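PDB 7BR2: lipolytic enzyme, G-D-S-L family from Bacteroides thetaiotaomicron, which metabolises the drug diltiazem as a serine esterase of the SGNH (GDSL) hydrolase family, and may also act on lysophospholipids. Local coordinates for residues 30-34 against 360-364; 39-43 against 220-226; 87-92 against 158-162; 232-238 against 261-265. One frame throughout, in Å; residues are numbered along the deposited sequence.

Interaction 1 of 4, residues 30-34 against 360-364; sequences TDGGR and WELER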
loop_
_atom_site.group_PDB
_atom_site.type_symbol
_atom_site.label_atom_id
_atom_site.label_comp_id
_atom_site.label_asym_id
_atom_site.label_seq_id
_atom_site.Cartn_x
_atom_site.Cartn_y
_atom_site.Cartn_z
ATOM N N THR A 30 3.275 5.284 -7.872
ATOM C CA THR A 30 1.919 5.407 -7.345
ATOM C C THR A 30 0.879 4.959 -8.368
ATOM O O THR A 30 -0.024 4.176 -8.054
ATOM C CB THR A 30 1.671 6.858 -6.950
ATOM O OG1 THR A 30 2.619 7.245 -5.951
ATOM C CG2 THR A 30 0.242 7.060 -6.452
ATOM N N ASP A 31 0.992 5.464 -9.596
ATOM C CA ASP A 31 -0.002 5.214 -10.636
ATOM C C ASP A 31 -0.218 3.722 -10.857
ATOM O O ASP A 31 -1.336 3.213 -10.717
ATOM C CB ASP A 31 0.448 5.916 -11.922
ATOM C CG ASP A 31 -0.558 5.797 -13.064
ATOM O OD1 ASP A 31 -1.641 5.210 -12.881
ATOM O OD2 ASP A 31 -0.268 6.365 -14.140
ATOM N N GLY A 32 0.852 2.998 -11.168
ATOM C CA GLY A 32 0.739 1.593 -11.470
ATOM C C GLY A 32 0.966 0.664 -10.301
ATOM O O GLY A 32 0.914 -0.557 -10.489
ATOM N N GLY A 33 1.214 1.185 -9.096
ATOM C CA GLY A 33 1.531 0.354 -7.955
ATOM C C GLY A 33 0.374 0.166 -6.977
ATOM O O GLY A 33 -0.686 0.773 -7.082
ATOM N N ARG A 34 0.630 -0.668 -5.961
ATOM C CA ARG A 34 -0.423 -1.102 -5.054
ATOM C C ARG A 34 -0.207 -0.716 -3.595
ATOM O O ARG A 34 -1.035 -1.079 -2.752
ATOM C CB ARG A 34 -0.593 -2.625 -5.146
ATOM C CG ARG A 34 -1.360 -3.122 -6.381
ATOM C CD ARG A 34 -1.385 -4.635 -6.377
ATOM N NE ARG A 34 -2.104 -5.239 -7.500
ATOM C CZ ARG A 34 -1.615 -5.387 -8.733
ATOM N NH1 ARG A 34 -0.404 -4.940 -9.053
ATOM N NH2 ARG A 34 -2.352 -5.975 -9.662
ATOM N N TRP A 360 -9.051 -1.912 -7.225
ATOM C CA TRP A 360 -7.820 -1.248 -7.636
ATOM C C TRP A 360 -7.694 -1.223 -9.159
ATOM O O TRP A 360 -7.283 -0.206 -9.735
ATOM C CB TRP A 360 -6.616 -1.935 -6.979
ATOM C CG TRP A 360 -5.291 -1.442 -7.461
ATOM C CD1 TRP A 360 -4.563 -0.400 -6.955
ATOM C CD2 TRP A 360 -4.538 -1.963 -8.566
ATOM N NE1 TRP A 360 -3.395 -0.252 -7.670
ATOM C CE2 TRP A 360 -3.361 -1.192 -8.670
ATOM C CE3 TRP A 360 -4.748 -3.000 -9.477
ATOM C CZ2 TRP A 360 -2.394 -1.427 -9.658
ATOM C CZ3 TRP A 360 -3.781 -3.237 -10.459
ATOM C CH2 TRP A 360 -2.620 -2.453 -10.537
ATOM N N GLU A 361 -8.083 -2.319 -9.833
ATOM C CA GLU A 361 -8.016 -2.355 -11.302
ATOM C C GLU A 361 -8.951 -1.330 -11.936
ATOM O O GLU A 361 -8.568 -0.597 -12.870
ATOM C CB GLU A 361 -8.359 -3.755 -11.818
ATOM C CG GLU A 361 -7.204 -4.740 -11.756
ATOM C CD GLU A 361 -7.636 -6.188 -11.967
ATOM O OE1 GLU A 361 -8.612 -6.419 -12.717
ATOM O OE2 GLU A 361 -7.001 -7.095 -11.352
ATOM N N LEU A 362 -10.194 -1.269 -11.442
ATOM C CA LEU A 362 -11.119 -0.250 -11.936
ATOM C C LEU A 362 -10.527 1.149 -11.762
ATOM O O LEU A 362 -10.506 1.973 -12.705
ATOM C CB LEU A 362 -12.447 -0.372 -11.195
ATOM C CG LEU A 362 -13.353 -1.504 -11.672
ATOM C CD1 LEU A 362 -14.516 -1.766 -10.681
ATOM C CD2 LEU A 362 -13.871 -1.219 -13.066
ATOM N N GLU A 363 -9.976 1.414 -10.574
ATOM C CA GLU A 363 -9.376 2.727 -10.339
ATOM C C GLU A 363 -8.242 2.996 -11.324
ATOM O O GLU A 363 -8.082 4.130 -11.800
ATOM C CB GLU A 363 -8.882 2.843 -8.897
ATOM C CG GLU A 363 -8.490 4.264 -8.516
ATOM C CD GLU A 363 -7.961 4.391 -7.085
ATOM O OE1 GLU A 363 -7.524 3.368 -6.503
ATOM O OE2 GLU A 363 -7.990 5.529 -6.553
ATOM N N ARG A 364 -7.472 1.962 -11.678
ATOM C CA ARG A 364 -6.407 2.166 -12.662
ATOM C C ARG A 364 -6.969 2.628 -13.997
ATOM O O ARG A 364 -6.342 3.440 -14.696
ATOM C CB ARG A 364 -5.584 0.895 -12.865
ATOM C CG ARG A 364 -4.522 0.648 -11.774
ATOM C CD ARG A 364 -3.101 0.645 -12.342
ATOM N NE ARG A 364 -2.745 1.902 -12.989
ATOM C CZ ARG A 364 -2.753 2.094 -14.306
ATOM N NH1 ARG A 364 -2.416 3.270 -14.803
ATOM N NH2 ARG A 364 -3.107 1.110 -15.116
#

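Interaction 2 of 4, residues 39-43 against 220-226; sequences IWLYY and FLKAQGF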
loop_
_atom_site.group_PDB
_atom_site.type_symbol
_atom_site.label_atom_id
_atom_site.label_comp_id
_atom_site.label_asym_id
_atom_site.label_seq_id
_atom_site.Cartn_x
_atom_site.Cartn_y
_atom_site.Cartn_z
ATOM N N ILE A 39 -2.333 -0.423 1.828
ATOM C CA ILE A 39 -2.631 0.373 3.022
ATOM C C ILE A 39 -4.133 0.383 3.308
ATOM O O ILE A 39 -4.578 0.195 4.458
ATOM C CB ILE A 39 -2.083 1.801 2.863
ATOM C CG1 ILE A 39 -0.552 1.815 2.845
ATOM C CG2 ILE A 39 -2.591 2.684 3.984
ATOM C CD1 ILE A 39 0.051 3.178 2.391
ATOM N N TRP A 40 -4.943 0.626 2.271
ATOM C CA TRP A 40 -6.389 0.563 2.455
ATOM C C TRP A 40 -6.806 -0.825 2.928
ATOM O O TRP A 40 -7.666 -0.947 3.804
ATOM C CB TRP A 40 -7.112 0.947 1.160
ATOM C CG TRP A 40 -8.551 1.388 1.351
ATOM C CD1 TRP A 40 -9.262 1.414 2.521
ATOM C CD2 TRP A 40 -9.448 1.860 0.331
ATOM N NE1 TRP A 40 -10.537 1.866 2.290
ATOM C CE2 TRP A 40 -10.679 2.149 0.957
ATOM C CE3 TRP A 40 -9.328 2.064 -1.054
ATOM C CZ2 TRP A 40 -11.786 2.635 0.244
ATOM C CZ3 TRP A 40 -10.427 2.545 -1.761
ATOM C CH2 TRP A 40 -11.640 2.822 -1.110
ATOM N N LEU A 41 -6.192 -1.880 2.376
ATOM C CA LEU A 41 -6.494 -3.240 2.818
ATOM C C LEU A 41 -6.247 -3.404 4.317
ATOM O O LEU A 41 -7.021 -4.065 5.028
ATOM C CB LEU A 41 -5.644 -4.234 2.021
ATOM C CG LEU A 41 -5.842 -5.723 2.313
ATOM C CD1 LEU A 41 -7.287 -6.094 2.083
ATOM C CD2 LEU A 41 -4.919 -6.571 1.413
ATOM N N TYR A 42 -5.159 -2.821 4.813
ATOM C CA TYR A 42 -4.932 -2.837 6.251
ATOM C C TYR A 42 -6.095 -2.187 6.994
ATOM O O TYR A 42 -6.630 -2.752 7.954
ATOM C CB TYR A 42 -3.628 -2.130 6.602
ATOM C CG TYR A 42 -3.335 -2.157 8.081
ATOM C CD1 TYR A 42 -2.656 -3.225 8.650
ATOM C CD2 TYR A 42 -3.735 -1.112 8.912
ATOM C CE1 TYR A 42 -2.381 -3.254 10.008
ATOM C CE2 TYR A 42 -3.460 -1.131 10.267
ATOM C CZ TYR A 42 -2.784 -2.204 10.808
ATOM O OH TYR A 42 -2.507 -2.240 12.149
ATOM N N TYR A 43 -6.498 -0.987 6.569
ATOM C CA TYR A 43 -7.586 -0.328 7.298
ATOM C C TYR A 43 -8.904 -1.089 7.164
ATOM O O TYR A 43 -9.711 -1.089 8.096
ATOM C CB TYR A 43 -7.781 1.105 6.802
ATOM C CG TYR A 43 -6.814 2.094 7.391
ATOM C CD1 TYR A 43 -5.527 2.227 6.893
ATOM C CD2 TYR A 43 -7.184 2.887 8.470
ATOM C CE1 TYR A 43 -4.639 3.137 7.448
ATOM C CE2 TYR A 43 -6.312 3.787 9.033
ATOM C CZ TYR A 43 -5.039 3.912 8.522
ATOM O OH TYR A 43 -4.176 4.831 9.085
ATOM N N PHE A 220 4.629 2.744 5.710
ATOM C CA PHE A 220 3.688 3.831 5.966
ATOM C C PHE A 220 2.801 3.505 7.158
ATOM O O PHE A 220 2.497 4.383 7.976
ATOM C CB PHE A 220 2.846 4.114 4.717
ATOM C CG PHE A 220 2.018 5.364 4.808
ATOM C CD1 PHE A 220 2.506 6.577 4.341
ATOM C CD2 PHE A 220 0.751 5.330 5.359
ATOM C CE1 PHE A 220 1.739 7.732 4.441
ATOM C CE2 PHE A 220 -0.023 6.475 5.446
ATOM C CZ PHE A 220 0.473 7.679 4.986
ATOM N N LEU A 221 2.416 2.241 7.301
ATOM C CA LEU A 221 1.633 1.843 8.463
ATOM C C LEU A 221 2.452 1.959 9.743
ATOM O O LEU A 221 1.922 2.326 10.797
ATOM C CB LEU A 221 1.130 0.411 8.282
ATOM C CG LEU A 221 0.128 0.278 7.137
ATOM C CD1 LEU A 221 -0.132 -1.180 6.827
ATOM C CD2 LEU A 221 -1.156 1.022 7.492
ATOM N N LYS A 222 3.753 1.672 9.668
ATOM C CA LYS A 222 4.606 1.848 10.841
ATOM C C LYS A 222 4.736 3.328 11.188
ATOM O O LYS A 222 4.703 3.702 12.366
ATOM C CB LYS A 222 5.970 1.172 10.620
ATOM C CG LYS A 222 7.033 1.437 11.709
ATOM C CD LYS A 222 8.158 0.374 11.706
ATOM C CE LYS A 222 9.392 0.958 11.053
ATOM N NZ LYS A 222 10.538 0.025 10.988
ATOM N N ALA A 223 4.827 4.186 10.176
ATOM C CA ALA A 223 4.819 5.624 10.417
ATOM C C ALA A 223 3.498 6.105 11.000
ATOM O O ALA A 223 3.451 7.185 11.597
ATOM C CB ALA A 223 5.127 6.380 9.122
ATOM N N GLN A 224 2.422 5.347 10.836
ATOM C CA GLN A 224 1.156 5.686 11.474
ATOM C C GLN A 224 0.989 5.012 12.836
ATOM O O GLN A 224 -0.102 5.071 13.422
ATOM C CB GLN A 224 -0.018 5.336 10.550
ATOM C CG GLN A 224 -0.062 6.176 9.269
ATOM C CD GLN A 224 -1.385 6.031 8.514
ATOM O OE1 GLN A 224 -1.816 4.918 8.214
ATOM N NE2 GLN A 224 -2.015 7.156 8.181
ATOM N N GLY A 225 2.040 4.372 13.350
ATOM C CA GLY A 225 2.004 3.867 14.708
ATOM C C GLY A 225 1.362 2.510 14.893
ATOM O O GLY A 225 0.884 2.219 15.995
ATOM N N PHE A 226 1.305 1.682 13.845
ATOM C CA PHE A 226 0.691 0.362 13.929
ATOM C C PHE A 226 1.696 -0.766 14.131
ATOM O O PHE A 226 1.278 -1.916 14.322
ATOM C CB PHE A 226 -0.119 0.079 12.656
ATOM C CG PHE A 226 -1.220 1.073 12.405
ATOM C CD1 PHE A 226 -2.084 1.450 13.427
ATOM C CD2 PHE A 226 -1.371 1.653 11.154
ATOM C CE1 PHE A 226 -3.089 2.376 13.202
ATOM C CE2 PHE A 226 -2.370 2.582 10.919
ATOM C CZ PHE A 226 -3.230 2.948 11.941
HETATM O O HOH W 1 -0.467 -3.671 13.520
#

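Interaction 3 of 4, residues 87-92 against 158-162; sequences FGMNDS and TIKRI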
loop_
_atom_site.group_PDB
_atom_site.type_symbol
_atom_site.label_atom_id
_atom_site.label_comp_id
_atom_site.label_asym_id
_atom_site.label_seq_id
_atom_site.Cartn_x
_atom_site.Cartn_y
_atom_site.Cartn_z
ATOM N N PHE A 87 7.398 12.427 -4.988
ATOM C CA PHE A 87 7.907 12.732 -6.320
ATOM C C PHE A 87 9.423 12.645 -6.273
ATOM O O PHE A 87 10.023 12.465 -5.208
ATOM C CB PHE A 87 7.465 14.119 -6.808
ATOM C CG PHE A 87 8.074 15.254 -6.035
ATOM C CD1 PHE A 87 7.678 15.514 -4.734
ATOM C CD2 PHE A 87 9.056 16.050 -6.604
ATOM C CE1 PHE A 87 8.247 16.551 -4.020
ATOM C CE2 PHE A 87 9.622 17.086 -5.900
ATOM C CZ PHE A 87 9.219 17.340 -4.605
ATOM N N GLY A 88 10.050 12.761 -7.442
ATOM C CA GLY A 88 11.496 12.823 -7.523
ATOM C C GLY A 88 12.117 11.764 -8.411
ATOM O O GLY A 88 13.220 11.967 -8.918
ATOM N N MET A 89 11.462 10.615 -8.566
ATOM C CA MET A 89 12.059 9.574 -9.399
ATOM C C MET A 89 12.264 10.061 -10.831
ATOM O O MET A 89 13.304 9.788 -11.450
ATOM C CB MET A 89 11.214 8.303 -9.365
ATOM C CG MET A 89 11.809 7.158 -10.194
ATOM S SD MET A 89 13.431 6.546 -9.653
ATOM C CE MET A 89 13.023 5.667 -8.145
ATOM N N ASN A 90 11.296 10.808 -11.370
ATOM C CA ASN A 90 11.426 11.387 -12.699
ATOM C C ASN A 90 12.155 12.720 -12.663
ATOM O O ASN A 90 12.926 13.025 -13.574
ATOM C CB ASN A 90 10.046 11.544 -13.334
ATOM C CG ASN A 90 9.432 10.215 -13.693
ATOM O OD1 ASN A 90 10.072 9.384 -14.350
ATOM N ND2 ASN A 90 8.204 9.983 -13.238
ATOM N N ASP A 91 11.894 13.533 -11.639
ATOM C CA ASP A 91 12.569 14.818 -11.524
ATOM C C ASP A 91 14.086 14.655 -11.558
ATOM O O ASP A 91 14.797 15.465 -12.164
ATOM C CB ASP A 91 12.132 15.521 -10.232
ATOM C CG ASP A 91 10.608 15.592 -10.068
ATOM O OD1 ASP A 91 9.956 14.512 -10.048
ATOM O OD2 ASP A 91 10.065 16.722 -9.945
ATOM N N SER A 92 14.601 13.609 -10.915
ATOM C CA SER A 92 16.044 13.451 -10.781
ATOM C C SER A 92 16.744 13.219 -12.115
ATOM O O SER A 92 17.933 13.529 -12.236
ATOM C CB SER A 92 16.358 12.292 -9.842
ATOM O OG SER A 92 15.550 11.174 -10.157
ATOM N N THR A 158 20.507 12.641 -5.788
ATOM C CA THR A 158 19.624 13.744 -6.156
ATOM C C THR A 158 18.216 13.512 -5.606
ATOM O O THR A 158 17.570 14.445 -5.098
ATOM C CB THR A 158 19.603 13.901 -7.676
ATOM O OG1 THR A 158 20.925 14.188 -8.147
ATOM C CG2 THR A 158 18.660 15.025 -8.119
ATOM N N ILE A 159 17.739 12.262 -5.673
ATOM C CA ILE A 159 16.443 11.945 -5.077
ATOM C C ILE A 159 16.434 12.295 -3.590
ATOM O O ILE A 159 15.521 12.971 -3.096
ATOM C CB ILE A 159 16.089 10.467 -5.317
ATOM C CG1 ILE A 159 15.805 10.219 -6.798
ATOM C CG2 ILE A 159 14.900 10.060 -4.491
ATOM C CD1 ILE A 159 15.587 8.766 -7.131
ATOM N N LYS A 160 17.469 11.870 -2.862
ATOM C CA LYS A 160 17.547 12.148 -1.432
ATOM C C LYS A 160 17.611 13.644 -1.148
ATOM O O LYS A 160 17.078 14.105 -0.133
ATOM C CB LYS A 160 18.751 11.429 -0.812
ATOM C CG LYS A 160 18.506 9.950 -0.534
ATOM C CD LYS A 160 19.792 9.163 -0.404
ATOM C CE LYS A 160 20.571 9.561 0.841
ATOM N NZ LYS A 160 21.713 8.621 1.096
ATOM N N ARG A 161 18.272 14.417 -2.013
ATOM C CA ARG A 161 18.267 15.873 -1.849
ATOM C C ARG A 161 16.853 16.432 -1.957
ATOM O O ARG A 161 16.450 17.303 -1.169
ATOM C CB ARG A 161 19.167 16.529 -2.892
ATOM C CG ARG A 161 20.640 16.447 -2.597
ATOM C CD ARG A 161 21.422 17.237 -3.634
ATOM N NE ARG A 161 21.412 18.671 -3.355
ATOM C CZ ARG A 161 21.810 19.597 -4.224
ATOM N NH1 ARG A 161 22.237 19.228 -5.430
ATOM N NH2 ARG A 161 21.788 20.883 -3.890
ATOM N N ILE A 162 16.098 15.969 -2.958
ATOM C CA ILE A 162 14.706 16.405 -3.081
ATOM C C ILE A 162 13.919 16.024 -1.822
ATOM O O ILE A 162 13.131 16.819 -1.287
ATOM C CB ILE A 162 14.072 15.824 -4.364
ATOM C CG1 ILE A 162 14.828 16.312 -5.605
ATOM C CG2 ILE A 162 12.603 16.222 -4.458
ATOM C CD1 ILE A 162 14.412 15.644 -6.892
#

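Interaction 4 of 4, residues 232-238 against 261-265; sequences ANMEINA and ISFDY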
loop_
_atom_site.group_PDB
_atom_site.type_symbol
_atom_site.label_atom_id
_atom_site.label_comp_id
_atom_site.label_asym_id
_atom_site.label_seq_id
_atom_site.Cartn_x
_atom_site.Cartn_y
_atom_site.Cartn_z
ATOM N N ALA A 232 -4.946 -9.885 17.394
ATOM C CA ALA A 232 -5.568 -10.276 18.649
ATOM C C ALA A 232 -4.552 -11.116 19.409
ATOM O O ALA A 232 -3.628 -11.686 18.826
ATOM C CB ALA A 232 -6.874 -11.048 18.430
ATOM N N ASN A 233 -4.714 -11.162 20.722
ATOM C CA ASN A 233 -3.781 -11.879 21.592
ATOM C C ASN A 233 -4.618 -12.575 22.658
ATOM O O ASN A 233 -5.127 -11.929 23.579
ATOM C CB ASN A 233 -2.762 -10.916 22.201
ATOM C CG ASN A 233 -1.501 -11.621 22.699
ATOM O OD1 ASN A 233 -1.483 -12.831 22.878
ATOM N ND2 ASN A 233 -0.450 -10.848 22.951
ATOM N N MET A 234 -4.800 -13.882 22.513
ATOM C CA MET A 234 -5.600 -14.633 23.465
ATOM C C MET A 234 -4.739 -15.706 24.125
ATOM O O MET A 234 -3.920 -16.367 23.470
ATOM C CB MET A 234 -6.823 -15.273 22.806
ATOM C CG MET A 234 -6.473 -16.395 21.867
ATOM S SD MET A 234 -7.723 -16.656 20.615
ATOM C CE MET A 234 -6.838 -16.047 19.185
ATOM N N GLU A 235 -4.936 -15.861 25.430
ATOM C CA GLU A 235 -4.264 -16.874 26.226
ATOM C C GLU A 235 -5.311 -17.567 27.076
ATOM O O GLU A 235 -5.969 -16.913 27.898
ATOM C CB GLU A 235 -3.182 -16.280 27.126
ATOM C CG GLU A 235 -2.296 -17.332 27.782
ATOM C CD GLU A 235 -1.278 -16.740 28.747
ATOM O OE1 GLU A 235 -0.788 -15.611 28.516
ATOM O OE2 GLU A 235 -0.972 -17.418 29.750
ATOM N N ILE A 236 -5.458 -18.876 26.865
ATOM C CA ILE A 236 -6.382 -19.732 27.598
ATOM C C ILE A 236 -5.583 -20.736 28.422
ATOM O O ILE A 236 -4.750 -21.477 27.881
ATOM C CB ILE A 236 -7.351 -20.462 26.650
ATOM C CG1 ILE A 236 -8.331 -19.481 25.997
ATOM C CG2 ILE A 236 -8.049 -21.604 27.374
ATOM C CD1 ILE A 236 -7.848 -18.856 24.712
ATOM N N ASN A 237 -5.856 -20.783 29.722
ATOM C CA ASN A 237 -5.323 -21.842 30.567
ATOM C C ASN A 237 -6.305 -23.005 30.594
ATOM O O ASN A 237 -7.445 -22.857 31.049
ATOM C CB ASN A 237 -5.006 -21.315 31.970
ATOM C CG ASN A 237 -4.494 -22.405 32.902
ATOM O OD1 ASN A 237 -5.225 -23.338 33.235
ATOM N ND2 ASN A 237 -3.209 -22.345 33.243
ATOM N N ALA A 238 -5.848 -24.168 30.126
ATOM C CA ALA A 238 -6.750 -25.302 29.970
ATOM C C ALA A 238 -7.229 -25.850 31.308
ATOM O O ALA A 238 -8.384 -26.270 31.420
ATOM C CB ALA A 238 -6.071 -26.401 29.152
ATOM N N ILE A 261 -10.322 -29.246 24.216
ATOM C CA ILE A 261 -10.738 -27.959 24.746
ATOM C C ILE A 261 -11.274 -27.112 23.599
ATOM O O ILE A 261 -10.750 -27.152 22.483
ATOM C CB ILE A 261 -9.592 -27.256 25.497
ATOM C CG1 ILE A 261 -10.117 -26.024 26.239
ATOM C CG2 ILE A 261 -8.447 -26.919 24.558
ATOM C CD1 ILE A 261 -9.138 -25.461 27.249
ATOM N N SER A 262 -12.331 -26.358 23.870
ATOM C CA SER A 262 -13.006 -25.591 22.838
ATOM C C SER A 262 -13.497 -24.286 23.437
ATOM O O SER A 262 -13.752 -24.202 24.640
ATOM C CB SER A 262 -14.165 -26.387 22.236
ATOM O OG SER A 262 -15.248 -26.441 23.139
ATOM N N PHE A 263 -13.569 -23.253 22.603
ATOM C CA PHE A 263 -14.116 -21.988 23.067
ATOM C C PHE A 263 -14.602 -21.164 21.882
ATOM O O PHE A 263 -14.397 -21.516 20.715
ATOM C CB PHE A 263 -13.091 -21.208 23.898
ATOM C CG PHE A 263 -11.784 -20.988 23.203
ATOM C CD1 PHE A 263 -10.787 -21.949 23.253
ATOM C CD2 PHE A 263 -11.533 -19.805 22.525
ATOM C CE1 PHE A 263 -9.571 -21.743 22.629
ATOM C CE2 PHE A 263 -10.321 -19.591 21.895
ATOM C CZ PHE A 263 -9.336 -20.558 21.946
ATOM N N ASP A 264 -15.269 -20.062 22.210
ATOM C CA ASP A 264 -15.784 -19.105 21.247
ATOM C C ASP A 264 -14.873 -17.887 21.240
ATOM O O ASP A 264 -14.532 -17.345 22.305
ATOM C CB ASP A 264 -17.222 -18.716 21.588
ATOM C CG ASP A 264 -18.211 -19.837 21.290
ATOM O OD1 ASP A 264 -17.850 -20.785 20.557
ATOM O OD2 ASP A 264 -19.344 -19.790 21.809
ATOM N N TYR A 265 -14.441 -17.510 20.035
ATOM C CA TYR A 265 -13.488 -16.436 19.790
ATOM C C TYR A 265 -14.181 -15.369 18.951
ATOM O O TYR A 265 -14.627 -15.654 17.836
ATOM C CB TYR A 265 -12.270 -17.015 19.064
ATOM C CG TYR A 265 -11.319 -16.040 18.409
ATOM C CD1 TYR A 265 -10.684 -15.048 19.142
ATOM C CD2 TYR A 265 -11.043 -16.134 17.059
ATOM C CE1 TYR A 265 -9.805 -14.176 18.539
ATOM C CE2 TYR A 265 -10.166 -15.267 16.446
ATOM C CZ TYR A 265 -9.548 -14.293 17.191
ATOM O OH TYR A 265 -8.667 -13.428 16.576
#

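Interaction 1 of 4, residues 30-34 against 360-364
Helix 28-32, which follows the first strand of the SGNH hydrolase fold and carries the probable nucleophile Ser28, is tied at Asp31 and Gly33 to Arg364 and Trp360 of the long helix 344-377. Arg364 grips Asp31 side-on: its NH1 makes a salt bridge to OD1 of Asp31 at 2.8 Å, nearly straight at 172°, in the guanidinium plane but coming from above the carboxylate. Its NE donates to the backbone O of Asp31 at 3.0 Å, so one flat cation reads both side chain and main chain. The other carboxylate oxygen, OD2, accepts from Gly60 N.

The carbonyl oxygens of Gly32 and Gly33 both turn to the edge of the Trp360 indole, and NE1 of Trp360 donates to Gly33 O at 3.0 Å. CG of Arg364 lies over one ring face, toward its rim. On the opposite face the extended Arg34 chain sets its CG over the five-membered ring and its guanidinium over the six-membered ring, a cation-pi stack with CZ of Arg34 3.8 Å from that ring's centroid and the planes 26° apart. Glu357 pairs with the charge of Arg34.

Glu363 bonds to Asn56 N of strand 53-58, while Leu362 leans on helix 417-437, so helix 344-377 lies between helix 417-437 and the edge strand 53-58 of the parallel sheet.

Interaction 2 of 4, residues 39-43 against 220-226
Tyr42 reaches across to Leu221 and Phe226, and almost every atom of its side chain finds a neighbour. With CG anti to the backbone N (chi1 -178°), the ring is carried towards helix 210-223. CB of Tyr42 touches CD1 of Leu221 at 3.6 Å, and the ring then lies against both leucine methyls, CD2 of Tyr42 meeting CD2 of Leu221 at 3.6 Å. Further out, CE2 of Tyr42 sits over one face of Phe226, 3.6 Å from its CD2, the two rings meeting obliquely. At the tip, OH of Tyr42 passes CB of Phe226 at 3.4 Å and donates to a water 2.8 Å away; that water in turn donates to Phe226 O at 2.6 Å. A tyrosine suits this place because its ring packs on apolar neighbours while its hydroxyl reaches, through water, a backbone carbonyl.

Phe226 is brought here by the way the helix ends. Gly225, at a positive phi of 84° that glycine adopts easily, is the C-prime residue of a Schellman motif, with Phe226 N bonded to Leu221 O and Gly225 N to Lys222 O. The backbone O of Gln224 covers the other face of the Phe226 ring.

Tyr43 completes the aromatic cluster: the edge of Phe226 points to its face in an offset edge-to-face pair, planes 81° apart. OH of Tyr43 donates to OE1 of Gln224 from above the amide plane, and accepts from Phe16 N. Ile39, one turn before Tyr43, lays CD1 against CD2 of Phe220 at 3.7 Å.

Interaction 3 of 4, residues 87-92 against 158-162
Thr158 opens the contact by setting its methyl CG2 4.0 Å from CB of Ser92, while its OG1 bonds elsewhere, to Tyr97. Ile159 comes next and lies along the same serine: CG1 of Ile159 is 3.5 Å from OG of Ser92, and its CD1 goes on to touch SD of Met89 at 4.0 Å. One turn after Thr158, Ile162 makes the next meeting. CG2 of Ile162 presses obliquely on the Phe87 ring, 3.4 Å from CE2, and its CD1 reaches CB of Asp91 and CA of Gly88. Glycine suits position 88 because at its phi of 124° a side chain would jam against the carbonyl O of Phe87.

Residues 88-91, Gly-Met-Asn-Asp, fit the G-x-N-D block of SGNH hydrolases, whose asparagine lends its side chain to the oxyanion hole in relatives; Asn90 points away from the helix. The loop is braced from within: Gly88 O takes two bonds, from Ser92 N and, in the carbonyl plane, from OG of Ser92 at 2.8 Å. Lys155 also bonds that hydroxyl, and Ala64 N binds OD2 of Asp91.

No hydrogen bond crosses between the two segments. The helix supplies an apolar wall of branched side chains, while Ser92 OG and Asp91 OD2 bond within the loop or to other neighbours, so the contact holds the loop by packing.

Interaction 4 of 4, residues 232-238 against 261-265
Met234 and Ile236 of strand 232-237 face Tyr265 and Phe263 of strand 260-267, and the contact is made almost wholly by side chains, without a hydrogen bond across it. The strand axes pass 10.0 Å apart with their directions at 140°, a spacing that belongs to two sheets packed face to face.

Methyl groups over rings form the first kind of contact. CE of Met234 stands over one face of Tyr265, 4.0 Å from the ring centroid, and CD1 of Ile236 does the same for Phe263, also at 4.0 Å. An aromatic face suits a methyl because it offers a broad apolar surface with a pi cloud for its C-H groups.

Sulfur contacts are the second kind. SD of Met234 lies near the plane of Phe263 at its edge, 4.1 Å from CE2, and approaches Tyr265 obliquely, 3.7 Å from CD1, so a single flexible thioether bridges two aromatics. The bend at chi3 (109°) turns its methyl onto the tyrosine.

Aliphatic packing is the third: CD1 of Ile261 touches CB of Ala238 at 3.7 Å and CG2 of Ile236 at 4.0 Å. Small Ala238 allows the backbones to come closest here. At the other end, CB of Ala232 is a methyl at the edge of Tyr265, 3.5 Å from its OH, and that hydroxyl is bonded to Glu303.

Strand 232-237 runs between strands 242-247 and 303-308 in a mixed sheet, and strand 260-267 between 249-257 and 443-449 in an antiparallel one. Leu305, Ile251 and Ile445 extend the apolar layer between them.

In the fold
Interactions 1, 2 and 3 lie around the parallel sheet of the SGNH hydrolase fold, interaction 1 joining it to the later helix 344-377. Interactions 1 and 2 use the successive helices 28-32 and 35-46, centres about 18 Å apart; interaction 3, on the loop after strand 82-85, lies about 22 Å from interaction 1 between centres. Interaction 4 joins two other sheets, its centre about 40 Å from that of interaction 1 and about 51 Å from that of interaction 3. Interaction 1 spans residues 30 to 364 and so encloses the rest: 2 encloses 3, and 4 follows 2. Helix 344-377 thus returns to the probable catalytic region after the chain has formed most of its beta-rich part, which strand 443-449 completes.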